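Local atomic coordinates of thermotoga maritima TmcAL (Thermotoga maritima, PDB entry 5Y0T), a protein that belongs to the HIGH nucleotidyl transferase family of the HUP clan and holds the ligand adenosine-5'-rp-alpha-thio-triphosphate in a pocket of its N-terminal half. Residues F82-V87 / I176-K181; P122-K127 / M148-M153; M266-K271 / V318-K323. All coordinates share one frame; numbering follows the deposited sequence.

Interaction 1: residues F82-V87 / I176-K181; sequences FAFGAV and IHSALK
S178 meets F84 and V87 where two helices come together in a buried contact, a worked example consistent with a small residue at the crossing allowing close approach. The axes of the two segments come within 8.5 Å and cross at -55°, with the F84 and S178 CA atoms 5.2 Å apart.

The polar part of the contact lies in S178. Its OG stands beside its own backbone N, anti to the carbonyl carbon (chi1 -71°), and is hydrogen-bonded to the carbonyl oxygen of E174 one turn earlier on the same helix. The hydroxyl thus donates within its own helix, and across the contact it acts as a small packing surface: OG rests 3.2 Å from F84 CA and lies in the plane of the F84 ring, at its edge. F84 N is 3.4 Å from S178 OG, but the angle is poor and no hydrogen bond links the two segments.

Van der Waals contact makes up the rest. V87 CB sits 4.0 Å from S178 CB, while the V87 CG1 branch packs on A179, 3.8 Å from A179 N and 4.0 Å from A179 CB. On the other flank of S178, the aliphatic end of K181 extends to the F84 ring, K181 CE lying 4.0 Å from F84 CE1. A bend at chi3 (-39°) shapes this lysine chain, which crosses the phenylalanine side chain at about a right angle.

In the fold, the meeting extends to earlier residues of helix 167-182, F82 packing on L171 and Y175, and A83 on E174 and Y175. Helix 167-182 turns other sides to helix 108-120, through I176 and L180, and to strand 187-192, where I176 and A179 both rest on F188.

Interaction 2: residues P122-K127 / M148-M153; sequences PDEYQK and MRYFSM
Y150 swings its CG anti to the backbone N (chi1 -170°), which sends the ring across to P122 and Y125, while M153 folds back at chi3 (-82°) to bring its methyl group to E124. These two side chains, one turn apart near the end of helix 139-153, illustrate how an aromatic ring and a flexible thioether share the work of joining two helices.

The end of the tyrosine meets the proline, P122 CG lying 3.5 Å from Y150 OH and 3.7 Å from Y150 CZ, with the two side chains crossing at roughly a right angle. Nearer the root of the ring, Y125 CB packs 4.0 Å from Y150 CD1. E124 offers its aliphatic CB to the edge of the same ring, near its plane, and receives M153 CE at 3.7 Å from that CB. No hydrogen bond spans the segments.

I117 of helix 108-120 touches both P122 and Y150, so a third helix backs the contact. With P122 as N-cap of helix 123-134 and an angle of 138° between segment axes, this is a splayed helical hairpin of two consecutive helices, joined where the first begins and the second ends.

Interaction 3: residues M266-K271 / V318-K323; sequences MDFFEK and VFEVNK
F268 and E320 cross at about a right angle, the carboxylate approaching the ring at its edge. E320 OE2 lies near the ring plane, 3.8 Å from F268 CE1, and the two flat groups are inclined by 31°. The glutamate's CG adds an apolar touch, 4.0 Å from the same CE1. Such an approach, oxygen to ring rim, probably brings a weak electrostatic gain; OE2 also has a long, weak ion pair with K264.

K323 lies differently, running past the carbonyls of E270 and K271. Its CG stands beside its own backbone N (chi1 -69°) and the chain beyond is extended, which carries NZ to E270 O, a hydrogen bond of 2.8 Å with the donor somewhat off the carbonyl plane. NZ also makes a weak hydrogen bond to F275 O. At the root of the same lysine, the backbone N bonds to K271 O at 3.0 Å, a bent bond with 138° at the hydrogen, and N322 CA adds a CA-H...O contact to this oxygen.

Two successive carbonyls, of E270 and K271, are therefore met by one residue, which begins helix 323-332 right after the N-cap N322, whose OD1 holds F325 N. The preceding turn, where E320 follows helix 307-318 in a Schellman motif, leads into this cap. The chemistry implies a joint fixed mainly through backbone carbonyls, with the lysine supplying both a backbone and a side-chain donor.

In the fold
From the N terminus, helix 79-92 supplies the first half of interaction 1, whose loop closes only when the chain returns in helix 167-182. Interaction 2 is nested inside that loop: it closes a hairpin made of helices 123-134 and 139-153 before helix 167-182 begins. Helix 108-120 touches parts of both contacts, although their centres lie about 22 Å apart. Interaction 3 follows in series, closing a separate, largely helical loop and tying helix 266-270 to the turn between helices 307-318 and 323-332; its centre is about 25 Å from that of interaction 1 and about 35 Å from that of interaction 2. No contacts cross.

Interaction 1: residues F82-V87 / I176-K181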
loop_
_atom_site.group_PDB
_atom_site.type_symbol
_atom_site.label_atom_id
_atom_site.label_comp_id
_atom_site.label_asym_id
_atom_site.label_seq_id
_atom_site.Cartn_x
_atom_site.Cartn_y
_atom_site.Cartn_z
ATOM N N PHE A 82 -7.614 -22.783 -7.403
ATOM C CA PHE A 82 -7.035 -22.611 -8.737
ATOM C C PHE A 82 -7.735 -23.548 -9.727
ATOM O O PHE A 82 -8.204 -23.132 -10.804
ATOM C CB PHE A 82 -5.522 -22.886 -8.664
ATOM C CG PHE A 82 -4.810 -22.867 -9.995
ATOM C CD1 PHE A 82 -4.720 -24.020 -10.772
ATOM C CD2 PHE A 82 -4.179 -21.717 -10.440
ATOM C CE1 PHE A 82 -4.029 -24.016 -11.982
ATOM C CE2 PHE A 82 -3.489 -21.705 -11.668
ATOM C CZ PHE A 82 -3.416 -22.862 -12.431
ATOM N N ALA A 83 -7.827 -24.810 -9.339
ATOM C CA ALA A 83 -8.433 -25.821 -10.190
ATOM C C ALA A 83 -9.898 -25.504 -10.428
ATOM O O ALA A 83 -10.406 -25.661 -11.532
ATOM C CB ALA A 83 -8.285 -27.210 -9.563
ATOM N N PHE A 84 -10.576 -25.051 -9.383
ATOM C CA PHE A 84 -12.008 -24.826 -9.488
ATOM C C PHE A 84 -12.297 -23.710 -10.477
ATOM O O PHE A 84 -13.190 -23.832 -11.310
ATOM C CB PHE A 84 -12.610 -24.483 -8.133
ATOM C CG PHE A 84 -14.075 -24.139 -8.198
ATOM C CD1 PHE A 84 -15.023 -25.135 -8.397
ATOM C CD2 PHE A 84 -14.501 -22.820 -8.043
ATOM C CE1 PHE A 84 -16.385 -24.830 -8.449
ATOM C CE2 PHE A 84 -15.857 -22.502 -8.090
ATOM C CZ PHE A 84 -16.800 -23.505 -8.289
ATOM N N GLY A 85 -11.543 -22.620 -10.367
ATOM C CA GLY A 85 -11.676 -21.518 -11.302
ATOM C C GLY A 85 -11.368 -21.943 -12.726
ATOM O O GLY A 85 -12.091 -21.613 -13.651
ATOM N N ALA A 86 -10.287 -22.691 -12.905
ATOM C CA ALA A 86 -9.860 -23.076 -14.233
ATOM C C ALA A 86 -10.863 -23.980 -14.944
ATOM O O ALA A 86 -11.155 -23.792 -16.124
ATOM C CB ALA A 86 -8.491 -23.767 -14.149
ATOM N N VAL A 87 -11.380 -24.980 -14.234
ATOM C CA VAL A 87 -12.374 -25.881 -14.821
ATOM C C VAL A 87 -13.691 -25.114 -15.077
ATOM O O VAL A 87 -14.360 -25.327 -16.090
ATOM C CB VAL A 87 -12.601 -27.121 -13.907
ATOM C CG1 VAL A 87 -13.780 -27.973 -14.372
ATOM C CG2 VAL A 87 -11.328 -27.975 -13.857
ATOM N N ILE A 176 -10.444 -32.697 -11.636
ATOM C CA ILE A 176 -11.477 -33.686 -11.843
ATOM C C ILE A 176 -12.581 -33.506 -10.807
ATOM O O ILE A 176 -13.771 -33.560 -11.128
ATOM C CB ILE A 176 -10.890 -35.122 -11.773
ATOM C CG1 ILE A 176 -9.898 -35.346 -12.925
ATOM C CG2 ILE A 176 -11.996 -36.165 -11.835
ATOM C CD1 ILE A 176 -8.971 -36.541 -12.725
ATOM N N HIS A 177 -12.182 -33.283 -9.563
ATOM C CA HIS A 177 -13.144 -33.035 -8.496
ATOM C C HIS A 177 -14.009 -31.829 -8.832
ATOM O O HIS A 177 -15.228 -31.889 -8.689
ATOM C CB HIS A 177 -12.432 -32.822 -7.165
ATOM C CG HIS A 177 -13.365 -32.627 -6.010
ATOM N ND1 HIS A 177 -12.970 -32.036 -4.830
ATOM C CD2 HIS A 177 -14.675 -32.935 -5.857
ATOM C CE1 HIS A 177 -13.996 -31.990 -3.997
ATOM N NE2 HIS A 177 -15.043 -32.532 -4.595
ATOM N N SER A 178 -13.382 -30.745 -9.295
ATOM C CA SER A 178 -14.110 -29.546 -9.726
ATOM C C SER A 178 -15.120 -29.842 -10.832
ATOM O O SER A 178 -16.263 -29.382 -10.785
ATOM C CB SER A 178 -13.128 -28.469 -10.202
ATOM O OG SER A 178 -12.418 -27.937 -9.090
ATOM N N ALA A 179 -14.704 -30.615 -11.830
ATOM C CA ALA A 179 -15.617 -30.967 -12.912
ATOM C C ALA A 179 -16.810 -31.746 -12.371
ATOM O O ALA A 179 -17.937 -31.525 -12.798
ATOM C CB ALA A 179 -14.904 -31.778 -13.963
ATOM N N LEU A 180 -16.555 -32.665 -11.434
ATOM C CA LEU A 180 -17.643 -33.420 -10.807
ATOM C C LEU A 180 -18.580 -32.464 -10.082
ATOM O O LEU A 180 -19.804 -32.537 -10.241
ATOM C CB LEU A 180 -17.098 -34.478 -9.831
ATOM C CG LEU A 180 -16.426 -35.682 -10.498
ATOM C CD1 LEU A 180 -15.808 -36.648 -9.466
ATOM C CD2 LEU A 180 -17.446 -36.400 -11.368
ATOM N N LYS A 181 -18.010 -31.549 -9.303
ATOM C CA LYS A 181 -18.844 -30.605 -8.550
ATOM C C LYS A 181 -19.754 -29.780 -9.447
ATOM O O LYS A 181 -20.915 -29.548 -9.108
ATOM C CB LYS A 181 -17.989 -29.657 -7.703
ATOM C CG LYS A 181 -17.245 -30.336 -6.576
ATOM C CD LYS A 181 -16.957 -29.355 -5.449
ATOM C CE LYS A 181 -16.569 -27.992 -5.990
ATOM N NZ LYS A 181 -16.011 -27.110 -4.929
#

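Interaction 2: residues P122-K127 / M148-M153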
loop_
_atom_site.group_PDB
_atom_site.type_symbol
_atom_site.label_atom_id
_atom_site.label_comp_id
_atom_site.label_asym_id
_atom_site.label_seq_id
_atom_site.Cartn_x
_atom_site.Cartn_y
_atom_site.Cartn_z
ATOM N N PRO A 122 -17.794 -40.112 1.230
ATOM C CA PRO A 122 -18.366 -41.182 2.057
ATOM C C PRO A 122 -18.045 -40.983 3.549
ATOM O O PRO A 122 -16.964 -40.482 3.874
ATOM C CB PRO A 122 -17.699 -42.451 1.505
ATOM C CG PRO A 122 -16.434 -41.963 0.854
ATOM C CD PRO A 122 -16.763 -40.611 0.299
ATOM N N ASP A 123 -18.965 -41.363 4.431
ATOM C CA ASP A 123 -18.848 -40.991 5.842
ATOM C C ASP A 123 -17.589 -41.561 6.490
ATOM O O ASP A 123 -16.969 -40.876 7.290
ATOM C CB ASP A 123 -20.094 -41.408 6.643
ATOM C CG ASP A 123 -20.516 -42.839 6.382
ATOM O OD1 ASP A 123 -19.753 -43.577 5.725
ATOM O OD2 ASP A 123 -21.616 -43.230 6.832
ATOM N N GLU A 124 -17.197 -42.783 6.128
ATOM C CA GLU A 124 -15.946 -43.359 6.638
ATOM C C GLU A 124 -14.740 -42.471 6.292
ATOM O O GLU A 124 -13.843 -42.303 7.117
ATOM C CB GLU A 124 -15.714 -44.773 6.087
ATOM C CG GLU A 124 -16.925 -45.708 6.134
ATOM C CD GLU A 124 -17.569 -45.898 4.751
ATOM O OE1 GLU A 124 -18.040 -44.895 4.149
ATOM O OE2 GLU A 124 -17.595 -47.055 4.268
ATOM N N TYR A 125 -14.708 -41.922 5.077
ATOM C CA TYR A 125 -13.650 -40.973 4.717
ATOM C C TYR A 125 -13.726 -39.717 5.580
ATOM O O TYR A 125 -12.711 -39.256 6.101
ATOM C CB TYR A 125 -13.713 -40.561 3.241
ATOM C CG TYR A 125 -12.893 -39.303 2.971
ATOM C CD1 TYR A 125 -11.502 -39.362 2.882
ATOM C CD2 TYR A 125 -13.507 -38.055 2.847
ATOM C CE1 TYR A 125 -10.747 -38.220 2.661
ATOM C CE2 TYR A 125 -12.754 -36.905 2.624
ATOM C CZ TYR A 125 -11.377 -37.001 2.531
ATOM O OH TYR A 125 -10.625 -35.878 2.299
ATOM N N GLN A 126 -14.928 -39.157 5.709
ATOM C CA GLN A 126 -15.117 -37.959 6.522
ATOM C C GLN A 126 -14.704 -38.193 7.971
ATOM O O GLN A 126 -14.087 -37.326 8.584
ATOM C CB GLN A 126 -16.567 -37.489 6.478
ATOM C CG GLN A 126 -17.038 -37.006 5.115
ATOM C CD GLN A 126 -18.307 -36.179 5.222
ATOM O OE1 GLN A 126 -19.389 -36.631 4.851
ATOM N NE2 GLN A 126 -18.179 -34.967 5.748
ATOM N N LYS A 127 -15.051 -39.357 8.512
ATOM C CA LYS A 127 -14.659 -39.714 9.883
ATOM C C LYS A 127 -13.139 -39.704 10.028
ATOM O O LYS A 127 -12.608 -39.118 10.965
ATOM C CB LYS A 127 -15.196 -41.087 10.288
ATOM C CG LYS A 127 -16.703 -41.230 10.272
ATOM C CD LYS A 127 -17.402 -40.178 11.115
ATOM C CE LYS A 127 -18.915 -40.258 10.924
ATOM N NZ LYS A 127 -19.434 -41.650 11.090
ATOM N N MET A 148 -5.558 -42.717 2.745
ATOM C CA MET A 148 -4.804 -43.941 2.983
ATOM C C MET A 148 -5.588 -44.904 3.857
ATOM O O MET A 148 -5.646 -46.102 3.580
ATOM C CB MET A 148 -3.459 -43.635 3.646
ATOM C CG MET A 148 -2.472 -42.939 2.736
ATOM S SD MET A 148 -0.944 -42.487 3.580
ATOM C CE MET A 148 -0.077 -41.695 2.237
ATOM N N ARG A 149 -6.182 -44.375 4.920
ATOM C CA ARG A 149 -6.911 -45.208 5.860
ATOM C C ARG A 149 -8.161 -45.745 5.177
ATOM O O ARG A 149 -8.558 -46.898 5.394
ATOM C CB ARG A 149 -7.250 -44.424 7.131
ATOM C CG ARG A 149 -6.035 -44.178 8.024
ATOM C CD ARG A 149 -6.339 -43.252 9.194
ATOM N NE ARG A 149 -7.216 -43.859 10.194
ATOM C CZ ARG A 149 -7.773 -43.188 11.199
ATOM N NH1 ARG A 149 -7.554 -41.887 11.329
ATOM N NH2 ARG A 149 -8.558 -43.813 12.068
ATOM N N TYR A 150 -8.750 -44.919 4.321
ATOM C CA TYR A 150 -9.890 -45.326 3.507
ATOM C C TYR A 150 -9.492 -46.444 2.546
ATOM O O TYR A 150 -10.174 -47.466 2.456
ATOM C CB TYR A 150 -10.455 -44.130 2.731
ATOM C CG TYR A 150 -11.771 -44.412 2.045
ATOM C CD1 TYR A 150 -12.954 -44.476 2.772
ATOM C CD2 TYR A 150 -11.833 -44.618 0.674
ATOM C CE1 TYR A 150 -14.164 -44.738 2.155
ATOM C CE2 TYR A 150 -13.044 -44.883 0.044
ATOM C CZ TYR A 150 -14.204 -44.940 0.793
ATOM O OH TYR A 150 -15.406 -45.207 0.185
ATOM N N PHE A 151 -8.383 -46.257 1.835
ATOM C CA PHE A 151 -7.876 -47.297 0.939
ATOM C C PHE A 151 -7.663 -48.627 1.655
ATOM O O PHE A 151 -8.019 -49.680 1.129
ATOM C CB PHE A 151 -6.575 -46.847 0.279
ATOM C CG PHE A 151 -6.779 -46.129 -1.027
ATOM C CD1 PHE A 151 -7.699 -45.100 -1.130
ATOM C CD2 PHE A 151 -6.051 -46.492 -2.153
ATOM C CE1 PHE A 151 -7.891 -44.434 -2.336
ATOM C CE2 PHE A 151 -6.227 -45.839 -3.359
ATOM C CZ PHE A 151 -7.150 -44.803 -3.454
ATOM N N SER A 152 -7.086 -48.568 2.853
ATOM C CA SER A 152 -6.825 -49.763 3.648
ATOM C C SER A 152 -8.108 -50.473 4.040
ATOM O O SER A 152 -8.193 -51.697 3.957
ATOM C CB SER A 152 -6.032 -49.416 4.913
ATOM O OG SER A 152 -4.710 -49.023 4.595
ATOM N N MET A 153 -9.098 -49.706 4.480
ATOM C CA MET A 153 -10.387 -50.266 4.873
ATOM C C MET A 153 -11.041 -51.003 3.697
ATOM O O MET A 153 -11.737 -52.003 3.885
ATOM C CB MET A 153 -11.305 -49.157 5.401
ATOM C CG MET A 153 -12.765 -49.555 5.538
ATOM S SD MET A 153 -13.875 -48.130 5.586
ATOM C CE MET A 153 -13.737 -47.660 7.312
#

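Interaction 3: residues M266-K271 / V318-K323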
loop_
_atom_site.group_PDB
_atom_site.type_symbol
_atom_site.label_atom_id
_atom_site.label_comp_id
_atom_site.label_asym_id
_atom_site.label_seq_id
_atom_site.Cartn_x
_atom_site.Cartn_y
_atom_site.Cartn_z
ATOM N N MET A 266 -3.546 -6.145 12.781
ATOM C CA MET A 266 -3.986 -7.533 12.733
ATOM C C MET A 266 -5.431 -7.641 12.275
ATOM O O MET A 266 -5.796 -8.603 11.581
ATOM C CB MET A 266 -3.803 -8.206 14.096
ATOM C CG MET A 266 -2.460 -8.893 14.235
ATOM S SD MET A 266 -2.265 -9.689 15.845
ATOM C CE MET A 266 -3.503 -10.978 15.736
ATOM N N ASP A 267 -6.235 -6.642 12.647
ATOM C CA ASP A 267 -7.634 -6.555 12.224
ATOM C C ASP A 267 -7.763 -6.635 10.708
ATOM O O ASP A 267 -8.681 -7.266 10.189
ATOM C CB ASP A 267 -8.285 -5.258 12.719
ATOM C CG ASP A 267 -8.477 -5.239 14.225
ATOM O OD1 ASP A 267 -8.353 -6.313 14.856
ATOM O OD2 ASP A 267 -8.761 -4.153 14.778
ATOM N N PHE A 268 -6.840 -5.989 10.003
ATOM C CA PHE A 268 -6.854 -6.031 8.554
ATOM C C PHE A 268 -6.607 -7.450 8.056
ATOM O O PHE A 268 -7.377 -7.957 7.244
ATOM C CB PHE A 268 -5.817 -5.054 7.974
ATOM C CG PHE A 268 -5.566 -5.242 6.518
ATOM C CD1 PHE A 268 -6.345 -4.585 5.580
ATOM C CD2 PHE A 268 -4.551 -6.074 6.078
ATOM C CE1 PHE A 268 -6.118 -4.757 4.234
ATOM C CE2 PHE A 268 -4.335 -6.254 4.726
ATOM C CZ PHE A 268 -5.110 -5.598 3.808
ATOM N N PHE A 269 -5.537 -8.092 8.519
ATOM C CA PHE A 269 -5.185 -9.422 7.999
ATOM C C PHE A 269 -6.253 -10.475 8.317
ATOM O O PHE A 269 -6.461 -11.404 7.536
ATOM C CB PHE A 269 -3.820 -9.882 8.532
ATOM C CG PHE A 269 -2.670 -9.005 8.093
ATOM C CD1 PHE A 269 -2.245 -8.997 6.767
ATOM C CD2 PHE A 269 -2.015 -8.191 9.006
ATOM C CE1 PHE A 269 -1.197 -8.193 6.358
ATOM C CE2 PHE A 269 -0.966 -7.373 8.604
ATOM C CZ PHE A 269 -0.550 -7.373 7.288
ATOM N N GLU A 270 -6.940 -10.321 9.445
ATOM C CA GLU A 270 -8.016 -11.251 9.814
ATOM C C GLU A 270 -9.142 -11.305 8.767
ATOM O O GLU A 270 -9.835 -12.312 8.640
ATOM C CB GLU A 270 -8.593 -10.888 11.193
ATOM C CG GLU A 270 -7.654 -11.240 12.327
ATOM C CD GLU A 270 -8.001 -10.565 13.647
ATOM O OE1 GLU A 270 -9.126 -10.038 13.787
ATOM O OE2 GLU A 270 -7.133 -10.560 14.547
ATOM N N LYS A 271 -9.311 -10.234 8.006
ATOM C CA LYS A 271 -10.341 -10.205 6.970
ATOM C C LYS A 271 -9.869 -10.771 5.632
ATOM O O LYS A 271 -10.674 -10.966 4.713
ATOM C CB LYS A 271 -10.831 -8.781 6.753
ATOM C CG LYS A 271 -11.428 -8.123 7.988
ATOM C CD LYS A 271 -11.670 -6.644 7.705
ATOM C CE LYS A 271 -11.857 -5.831 8.977
ATOM N NZ LYS A 271 -11.750 -4.374 8.657
ATOM N N VAL A 318 -2.107 -7.492 -0.256
ATOM C CA VAL A 318 -1.882 -6.241 -0.971
ATOM C C VAL A 318 -3.059 -5.916 -1.902
ATOM O O VAL A 318 -3.363 -4.748 -2.139
ATOM C CB VAL A 318 -0.553 -6.284 -1.753
ATOM C CG1 VAL A 318 -0.704 -7.067 -3.060
ATOM C CG2 VAL A 318 -0.061 -4.886 -2.030
ATOM N N PHE A 319 -3.745 -6.942 -2.395
ATOM C CA PHE A 319 -4.882 -6.744 -3.290
ATOM C C PHE A 319 -6.201 -6.732 -2.524
ATOM O O PHE A 319 -7.274 -6.637 -3.126
ATOM C CB PHE A 319 -4.890 -7.827 -4.376
ATOM C CG PHE A 319 -3.756 -7.695 -5.360
ATOM C CD1 PHE A 319 -3.379 -6.440 -5.822
ATOM C CD2 PHE A 319 -3.063 -8.816 -5.807
ATOM C CE1 PHE A 319 -2.330 -6.286 -6.724
ATOM C CE2 PHE A 319 -2.008 -8.685 -6.709
ATOM C CZ PHE A 319 -1.640 -7.416 -7.172
ATOM N N GLU A 320 -6.104 -6.833 -1.199
ATOM C CA GLU A 320 -7.272 -6.820 -0.306
ATOM C C GLU A 320 -8.297 -7.857 -0.723
ATOM O O GLU A 320 -9.486 -7.576 -0.881
ATOM C CB GLU A 320 -7.912 -5.430 -0.266
ATOM C CG GLU A 320 -6.992 -4.375 0.316
ATOM C CD GLU A 320 -7.673 -3.034 0.495
ATOM O OE1 GLU A 320 -8.384 -2.600 -0.441
ATOM O OE2 GLU A 320 -7.489 -2.418 1.571
ATOM N N VAL A 321 -7.831 -9.078 -0.885
ATOM C CA VAL A 321 -8.712 -10.125 -1.354
ATOM C C VAL A 321 -9.331 -10.741 -0.104
ATOM O O VAL A 321 -8.710 -11.559 0.575
ATOM C CB VAL A 321 -7.892 -11.150 -2.188
ATOM C CG1 VAL A 321 -8.741 -12.312 -2.662
ATOM C CG2 VAL A 321 -7.228 -10.434 -3.379
ATOM N N ASN A 322 -10.584 -10.391 0.178
ATOM C CA ASN A 322 -11.107 -10.698 1.499
ATOM C C ASN A 322 -11.835 -12.035 1.510
ATOM O O ASN A 322 -12.076 -12.626 0.454
ATOM C CB ASN A 322 -12.027 -9.572 1.998
ATOM C CG ASN A 322 -13.222 -9.336 1.089
ATOM O OD1 ASN A 322 -14.175 -10.115 1.082
ATOM N ND2 ASN A 322 -13.185 -8.246 0.331
ATOM N N LYS A 323 -12.230 -12.475 2.700
ATOM C CA LYS A 323 -12.746 -13.827 2.890
ATOM C C LYS A 323 -14.101 -14.032 2.226
ATOM O O LYS A 323 -14.353 -15.084 1.628
ATOM C CB LYS A 323 -12.821 -14.158 4.383
ATOM C CG LYS A 323 -11.437 -14.297 5.022
ATOM C CD LYS A 323 -11.495 -14.646 6.522
ATOM C CE LYS A 323 -10.142 -15.185 7.010
ATOM N NZ LYS A 323 -9.969 -15.108 8.496
#